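Local coordinates for protein putative oxidoreductase (Magnetospirillum magnetotacticum, PDB 3C1A) that is a putative oxidoreductase of the Gfo/Idh/MocA type that probably binds a nicotinamide adenine dinucleotide cofactor in its Rossmann-fold domain, at residues E126-A137 with T273-A283; S9-G17 with V284-R292. One frame throughout, in Å; residues are numbered along the deposited sequence.

Contact 1 of 2, residues E126-A137 with T273-A283; sequences EHTQLFNPAWEA and TVTDEMPLTRA
Arg-282 lies across the carbonyl of Phe-131 and ends on the carboxylate of Glu-136. CG stands opposite the backbone N (chi1 -169°) and the chain stays extended to NE, which carries the head along the loop to helix 133-140. CB, CG and CD of Arg-282 all lie against Phe-131 O, with CD nearest at 3.1 Å. That oxygen is buried and has no hydrogen-bond partner in the model. Arg-282 NE gives a bent bond (137°) to the syn lone pair of Glu-136 OE2 at 2.7 Å. NH2 makes the other half of the salt bridge with Glu-136 OE1. The two planes are 55° apart, and OE1 sits over a guanidinium face, so this is no flat bidentate pair. Glu-136 has a second modelled conformer, so the bridge may not be kept in both. Arg-282 NH1 adds a weak 3.4 Å bond to Glu-277 OE1; Glu-277 is held more firmly by Arg-285. A leucine in place of Arg-282 would probably leave Glu-136 without its counter-charge and free to turn.

Van der Waals packing surrounds this. Ala-283 CB meets the Phe-131 ring over one face, a CH-pi contact 3.7 Å from its centroid. Pro-279 CB touches Thr-128 CG2 at 3.6 Å, and the Pro-279 ring lies beside Asn-132. Val-274 CG1 presses on Ala-134 CA at a tight 3.4 Å.

Glu-126 ends the edge strand 123-126 of the Rossmann sheet. Helix 25-31 touches both Glu-126 and Leu-280 through Tyr-25. Trp-135 touches Met-179 of helix 168-184 and Met-245 of strand 242-246.

Contact 2 of 2, residues S9-G17 with V284-R292; sequences SPVRLALIG and VRLFAGAVR
Arg-292 reaches back to the start of strand 11-17 and bonds two successive backbone carbonyls. Arg-292 NH1 donates to Ser-9 O at 2.9 Å with an angle of 142°. The donor is tilted from the carbonyl plane. Arg-292 NH2 makes a weak bond to Pro-10 O at 3.2 Å. The arginine chain is extended from CG to NE, which brings the guanidinium to the backbone before the strand.

The charged contacts centre on the same head. Arg-292 NH2 forms a salt bridge with Glu-71, whose carboxylate also accepts from the backbone N of Arg-12. Arg-12 NH1 comes within 3.6 Å of Arg-292 NH2, the two planes 39° apart. Glu-71 probably offsets part of this positive charge. Arg-12 NE is taken by the backbone O of Glu-69.

The apolar contacts run along one side of the strand. Val-11 CG2 sits over the centre of one guanidinium face of Arg-292, 3.8 Å above the plane. The other methyl, Val-11 CG1, meets Val-291 CB at 3.9 Å. Leu-13 CD2 approaches Phe-287 CE2 at 4.1 Å, the two side chains running antiparallel alongside one another. Leu-13 CD1 lies more loosely near Val-284 CG1 and Ala-288 CB.

The 284-290 part of helix 279-290 runs at 119° to strand 11-17, with 9.0 Å between the axes of these short segments. Strand 11-17 lies between strands 35-42 and 72-76 in the parallel Rossmann sheet. The helix covers its first half. Beside it, helix 25-31 touches Val-284, while Val-291 reaches Ala-72 of strand 72-76.

In the fold
Both contacts use helix 279-290, which follows the mixed sheet and returns the chain to the Rossmann domain. Contact 1 holds its first turn and the loop before it; contact 2 holds its second half against strand 11-17. Along the chain, contact 1 is nested inside the loop closed by contact 2. Their centres are about 17 Å apart. They meet at a salt bridge, Glu-277 OE2 to Arg-285 NE at 2.8 Å, and at Phe-131 CD1 and Leu-286 CD1, 4.1 Å apart. A tetraethylene glycol, probably from the crystallisation liquor, is hydrogen-bonded by Gln-129 NE2 and lies about 3 Å, nearest atoms, from the Asn-132 side chain in contact 1.

Contact 1 of 2, residues E126-A137 with T273-A283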
# COMPACT_ATOMS: atom_id res chain seq x y z
N GLU A 126 -5.18 1.08 -0.59
CA GLU A 126 -4.37 1.45 0.58
C GLU A 126 -2.90 1.03 0.43
O GLU A 126 -2.47 -0.01 0.95
CB GLU A 126 -4.95 0.87 1.88
CG GLU A 126 -4.67 1.75 3.13
CD GLU A 126 -3.35 1.42 3.85
OE1 GLU A 126 -3.18 0.26 4.29
OE2 GLU A 126 -2.50 2.35 4.00
N HIS A 127 -2.16 1.83 -0.31
CA HIS A 127 -0.71 1.66 -0.51
C HIS A 127 -0.11 2.64 0.47
O HIS A 127 -0.04 3.83 0.22
CB HIS A 127 -0.27 2.02 -1.91
CG HIS A 127 -0.74 1.09 -2.99
ND1 HIS A 127 -1.51 1.51 -4.04
CD2 HIS A 127 -0.50 -0.23 -3.21
CE1 HIS A 127 -1.75 0.50 -4.85
NE2 HIS A 127 -1.18 -0.58 -4.35
N THR A 128 0.29 2.13 1.60
CA THR A 128 0.55 2.99 2.74
C THR A 128 1.61 4.07 2.46
O THR A 128 1.53 5.18 3.00
CB THR A 128 0.97 2.14 3.91
OG1 THR A 128 0.02 1.06 4.03
CG2 THR A 128 0.99 2.95 5.20
N GLN A 129 2.61 3.75 1.65
CA GLN A 129 3.70 4.71 1.43
C GLN A 129 3.20 5.96 0.74
O GLN A 129 3.74 7.03 0.93
CB GLN A 129 4.83 4.12 0.57
CG GLN A 129 6.10 5.03 0.63
CD GLN A 129 6.80 4.88 1.93
OE1 GLN A 129 6.63 5.70 2.85
NE2 GLN A 129 7.55 3.79 2.07
N LEU A 130 2.18 5.80 -0.08
CA LEU A 130 1.68 6.93 -0.83
C LEU A 130 0.90 7.91 0.04
O LEU A 130 0.50 8.95 -0.45
CB LEU A 130 0.84 6.44 -1.99
CG LEU A 130 1.54 5.49 -2.95
CD1 LEU A 130 0.60 5.21 -4.09
CD2 LEU A 130 2.82 6.09 -3.47
N PHE A 131 0.67 7.56 1.32
CA PHE A 131 0.04 8.42 2.31
C PHE A 131 1.02 8.79 3.42
O PHE A 131 0.63 9.27 4.47
CB PHE A 131 -1.16 7.67 2.94
CG PHE A 131 -2.25 7.36 1.97
CD1 PHE A 131 -3.19 8.32 1.61
CD2 PHE A 131 -2.34 6.10 1.38
CE1 PHE A 131 -4.22 8.03 0.73
CE2 PHE A 131 -3.38 5.81 0.49
CZ PHE A 131 -4.30 6.79 0.16
N ASN A 132 2.31 8.52 3.21
CA ASN A 132 3.33 8.81 4.21
C ASN A 132 3.85 10.22 4.01
O ASN A 132 4.31 10.55 2.91
CB ASN A 132 4.46 7.78 4.04
CG ASN A 132 5.56 7.93 5.08
OD1 ASN A 132 5.60 8.90 5.83
ND2 ASN A 132 6.49 6.99 5.07
N PRO A 133 3.80 11.09 5.05
CA PRO A 133 4.40 12.42 4.84
C PRO A 133 5.88 12.46 4.39
O PRO A 133 6.27 13.41 3.73
CB PRO A 133 4.24 13.09 6.21
CG PRO A 133 3.02 12.41 6.78
CD PRO A 133 3.18 10.98 6.39
N ALA A 134 6.67 11.46 4.72
CA ALA A 134 8.04 11.41 4.28
C ALA A 134 8.15 11.23 2.75
O ALA A 134 9.04 11.80 2.13
CB ALA A 134 8.78 10.29 5.02
N TRP A 135 7.24 10.44 2.15
CA TRP A 135 7.23 10.17 0.71
C TRP A 135 6.79 11.42 -0.04
O TRP A 135 7.37 11.82 -1.04
CB TRP A 135 6.31 8.98 0.38
CG TRP A 135 6.22 8.72 -1.08
CD1 TRP A 135 5.13 8.83 -1.85
CD2 TRP A 135 7.28 8.29 -1.93
NE1 TRP A 135 5.44 8.50 -3.16
CE2 TRP A 135 6.76 8.17 -3.22
CE3 TRP A 135 8.65 8.01 -1.72
CZ2 TRP A 135 7.54 7.81 -4.29
CZ3 TRP A 135 9.41 7.64 -2.79
CH2 TRP A 135 8.87 7.55 -4.06
N GLU A 136 5.76 12.06 0.51
CA GLU A 136 5.30 13.34 0.01
C GLU A 136 6.42 14.40 0.05
O GLU A 136 6.60 15.15 -0.91
CB GLU A 136 4.06 13.77 0.80
CG GLU A 136 2.85 12.81 0.59
CD GLU A 136 1.71 13.03 1.58
OE1 GLU A 136 1.69 14.09 2.23
OE2 GLU A 136 0.85 12.14 1.71
N ALA A 137 7.17 14.44 1.16
CA ALA A 137 8.34 15.33 1.32
C ALA A 137 9.49 15.00 0.34
O ALA A 137 10.13 15.90 -0.17
CB ALA A 137 8.85 15.30 2.72
N THR A 273 12.98 18.24 6.49
CA THR A 273 11.83 18.29 7.39
C THR A 273 10.67 17.41 6.92
O THR A 273 10.21 17.49 5.77
CB THR A 273 11.31 19.73 7.56
OG1 THR A 273 12.37 20.56 8.05
CG2 THR A 273 10.12 19.77 8.53
N VAL A 274 10.22 16.55 7.82
CA VAL A 274 9.09 15.67 7.58
C VAL A 274 8.20 15.75 8.82
O VAL A 274 8.68 15.68 9.95
CB VAL A 274 9.52 14.22 7.31
CG1 VAL A 274 8.30 13.31 7.14
CG2 VAL A 274 10.42 14.15 6.07
N THR A 275 6.92 15.91 8.60
CA THR A 275 5.96 16.03 9.69
C THR A 275 5.45 14.65 10.11
O THR A 275 5.71 13.64 9.44
CB THR A 275 4.83 16.97 9.29
OG1 THR A 275 4.21 16.50 8.10
CG2 THR A 275 5.41 18.38 9.05
N ASP A 276 4.76 14.60 11.24
CA ASP A 276 4.68 13.34 11.99
C ASP A 276 3.33 12.58 11.92
O ASP A 276 3.17 11.59 12.62
CB ASP A 276 5.15 13.58 13.42
CG ASP A 276 6.66 13.91 13.49
OD1 ASP A 276 7.48 12.97 13.35
OD2 ASP A 276 7.02 15.09 13.67
N GLU A 277 2.39 13.01 11.09
CA GLU A 277 1.15 12.26 10.96
C GLU A 277 1.49 10.85 10.53
O GLU A 277 2.33 10.64 9.65
CB GLU A 277 0.16 12.91 10.00
CG GLU A 277 -1.17 12.15 9.91
CD GLU A 277 -2.22 12.84 9.07
OE1 GLU A 277 -1.86 13.61 8.18
OE2 GLU A 277 -3.42 12.62 9.31
N MSE A 278 0.85 9.86 11.16
CA MSE A 278 1.05 8.48 10.77
C MSE A 278 0.46 8.17 9.40
O MSE A 278 -0.63 8.62 9.07
CB MSE A 278 0.53 7.53 11.81
CG MSE A 278 1.66 7.11 12.73
SE MSE A 278 1.09 5.55 13.56
CE MSE A 278 -0.05 6.29 14.58
N PRO A 279 1.21 7.45 8.56
CA PRO A 279 0.65 7.18 7.24
C PRO A 279 -0.77 6.62 7.24
O PRO A 279 -1.60 7.11 6.47
CB PRO A 279 1.64 6.18 6.63
CG PRO A 279 2.94 6.50 7.32
CD PRO A 279 2.57 6.91 8.71
N LEU A 280 -1.06 5.60 8.05
CA LEU A 280 -2.41 5.01 8.03
C LEU A 280 -3.46 6.00 8.51
O LEU A 280 -4.59 5.99 8.04
CB LEU A 280 -2.46 3.72 8.84
CG LEU A 280 -3.79 2.97 8.90
CD1 LEU A 280 -4.19 2.57 7.51
CD2 LEU A 280 -3.65 1.75 9.82
N THR A 281 -3.11 6.83 9.48
CA THR A 281 -4.02 7.86 9.92
C THR A 281 -4.32 8.79 8.75
O THR A 281 -5.49 9.10 8.49
CB THR A 281 -3.47 8.62 11.13
OG1 THR A 281 -3.28 7.71 12.22
CG2 THR A 281 -4.42 9.72 11.52
N ARG A 282 -3.29 9.18 7.99
CA ARG A 282 -3.46 10.00 6.80
C ARG A 282 -4.32 9.38 5.75
O ARG A 282 -5.18 10.05 5.21
CB ARG A 282 -2.11 10.31 6.19
CG ARG A 282 -2.14 11.38 5.10
CD ARG A 282 -0.76 11.99 4.96
NE ARG A 282 -0.71 12.90 3.84
CZ ARG A 282 -0.80 14.21 3.94
NH1 ARG A 282 -0.94 14.81 5.12
NH2 ARG A 282 -0.75 14.94 2.84
N ALA A 283 -4.09 8.09 5.45
CA ALA A 283 -4.90 7.34 4.47
C ALA A 283 -6.40 7.35 4.77
O ALA A 283 -7.21 7.69 3.90
CB ALA A 283 -4.39 5.90 4.39

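Contact 2 of 2, residues S9-G17 with V284-R292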
# COMPACT_ATOMS: atom_id res chain seq x y z
N SER A 9 -21.17 16.31 10.73
CA SER A 9 -21.73 14.92 10.60
C SER A 9 -20.60 13.96 10.19
O SER A 9 -20.07 14.08 9.11
CB SER A 9 -22.84 14.90 9.55
OG SER A 9 -23.37 13.58 9.40
N PRO A 10 -20.18 13.07 11.10
CA PRO A 10 -19.07 12.17 10.73
C PRO A 10 -19.43 11.25 9.58
O PRO A 10 -20.60 10.85 9.43
CB PRO A 10 -18.80 11.38 12.02
CG PRO A 10 -19.43 12.19 13.10
CD PRO A 10 -20.60 12.89 12.50
N VAL A 11 -18.42 10.95 8.76
CA VAL A 11 -18.61 10.08 7.62
C VAL A 11 -18.75 8.65 8.16
O VAL A 11 -17.94 8.20 8.97
CB VAL A 11 -17.42 10.19 6.61
CG1 VAL A 11 -17.51 9.10 5.54
CG2 VAL A 11 -17.37 11.61 5.97
N ARG A 12 -19.78 7.95 7.71
CA ARG A 12 -20.12 6.67 8.29
C ARG A 12 -19.43 5.55 7.53
O ARG A 12 -19.77 5.28 6.40
CB ARG A 12 -21.64 6.55 8.34
CG ARG A 12 -22.27 7.73 9.14
CD ARG A 12 -23.78 7.66 9.14
NE ARG A 12 -24.34 7.82 7.80
CZ ARG A 12 -24.57 9.00 7.22
NH1 ARG A 12 -24.30 10.15 7.84
NH2 ARG A 12 -25.07 9.04 6.00
N LEU A 13 -18.43 4.97 8.16
CA LEU A 13 -17.60 3.93 7.59
C LEU A 13 -17.92 2.59 8.15
O LEU A 13 -18.30 2.47 9.30
CB LEU A 13 -16.12 4.20 7.86
CG LEU A 13 -15.50 5.50 7.39
CD1 LEU A 13 -14.00 5.53 7.80
CD2 LEU A 13 -15.69 5.64 5.89
N ALA A 14 -17.73 1.57 7.33
CA ALA A 14 -17.82 0.20 7.80
C ALA A 14 -16.55 -0.55 7.40
O ALA A 14 -15.91 -0.21 6.41
CB ALA A 14 -19.07 -0.48 7.24
N LEU A 15 -16.19 -1.55 8.19
CA LEU A 15 -14.98 -2.32 7.96
C LEU A 15 -15.32 -3.80 7.76
O LEU A 15 -16.09 -4.41 8.55
CB LEU A 15 -14.04 -2.14 9.15
CG LEU A 15 -12.75 -2.96 9.22
CD1 LEU A 15 -11.88 -2.67 8.01
CD2 LEU A 15 -12.01 -2.66 10.53
N ILE A 16 -14.81 -4.36 6.67
CA ILE A 16 -14.98 -5.75 6.43
C ILE A 16 -13.56 -6.29 6.59
O ILE A 16 -12.67 -5.95 5.79
CB ILE A 16 -15.59 -6.08 5.06
CG1 ILE A 16 -17.00 -5.46 4.95
CG2 ILE A 16 -15.60 -7.58 4.87
CD1 ILE A 16 -17.54 -5.36 3.55
N GLY A 17 -13.34 -7.07 7.64
CA GLY A 17 -12.01 -7.55 8.01
C GLY A 17 -11.97 -9.05 8.17
O GLY A 17 -12.93 -9.65 8.64
N VAL A 284 -6.75 6.95 5.99
CA VAL A 284 -8.14 6.92 6.44
C VAL A 284 -8.73 8.35 6.63
O VAL A 284 -9.89 8.60 6.31
CB VAL A 284 -8.25 6.09 7.75
CG1 VAL A 284 -9.69 6.04 8.25
CG2 VAL A 284 -7.71 4.68 7.52
N ARG A 285 -7.96 9.29 7.15
CA ARG A 285 -8.44 10.68 7.24
C ARG A 285 -8.78 11.26 5.87
O ARG A 285 -9.89 11.76 5.66
CB ARG A 285 -7.42 11.57 7.95
CG ARG A 285 -7.92 13.00 8.20
CD ARG A 285 -6.87 13.89 8.84
NE ARG A 285 -5.61 13.85 8.12
CZ ARG A 285 -5.33 14.59 7.07
NH1 ARG A 285 -6.22 15.47 6.61
NH2 ARG A 285 -4.15 14.47 6.48
N LEU A 286 -7.84 11.20 4.94
CA LEU A 286 -8.07 11.66 3.58
C LEU A 286 -9.21 10.93 2.89
O LEU A 286 -10.08 11.56 2.26
CB LEU A 286 -6.81 11.52 2.75
CG LEU A 286 -5.70 12.51 3.15
CD1 LEU A 286 -4.45 12.18 2.29
CD2 LEU A 286 -6.17 13.96 3.03
N PHE A 287 -9.23 9.61 2.99
CA PHE A 287 -10.27 8.80 2.35
C PHE A 287 -11.63 9.23 2.89
O PHE A 287 -12.49 9.59 2.12
CB PHE A 287 -10.05 7.30 2.57
CG PHE A 287 -11.19 6.45 2.14
CD1 PHE A 287 -11.42 6.18 0.79
CD2 PHE A 287 -12.06 5.89 3.08
CE1 PHE A 287 -12.52 5.41 0.38
CE2 PHE A 287 -13.16 5.06 2.66
CZ PHE A 287 -13.40 4.85 1.35
N ALA A 288 -11.78 9.27 4.20
CA ALA A 288 -13.09 9.64 4.78
C ALA A 288 -13.48 11.03 4.30
O ALA A 288 -14.65 11.29 3.98
CB ALA A 288 -13.09 9.54 6.30
N GLY A 289 -12.47 11.90 4.17
CA GLY A 289 -12.68 13.26 3.69
C GLY A 289 -13.09 13.42 2.24
O GLY A 289 -13.64 14.45 1.86
N ALA A 290 -12.82 12.41 1.42
CA ALA A 290 -13.17 12.46 0.03
C ALA A 290 -14.51 11.79 -0.28
O ALA A 290 -15.03 11.89 -1.39
CB ALA A 290 -12.04 11.89 -0.77
N VAL A 291 -15.13 11.12 0.71
CA VAL A 291 -16.26 10.24 0.41
C VAL A 291 -17.41 11.08 -0.19
O VAL A 291 -17.98 10.70 -1.20
CB VAL A 291 -16.71 9.42 1.69
CG1 VAL A 291 -18.13 8.87 1.53
CG2 VAL A 291 -15.72 8.26 1.98
N ARG A 292 -17.70 12.20 0.44
CA ARG A 292 -18.81 13.07 0.05
C ARG A 292 -18.43 14.09 -1.02
O ARG A 292 -19.29 14.81 -1.51
CB ARG A 292 -19.35 13.81 1.27
CG ARG A 292 -19.82 12.89 2.37
CD ARG A 292 -20.27 13.66 3.56
NE ARG A 292 -20.81 12.75 4.56
CZ ARG A 292 -21.00 13.02 5.83
NH1 ARG A 292 -20.71 14.21 6.33
NH2 ARG A 292 -21.50 12.08 6.61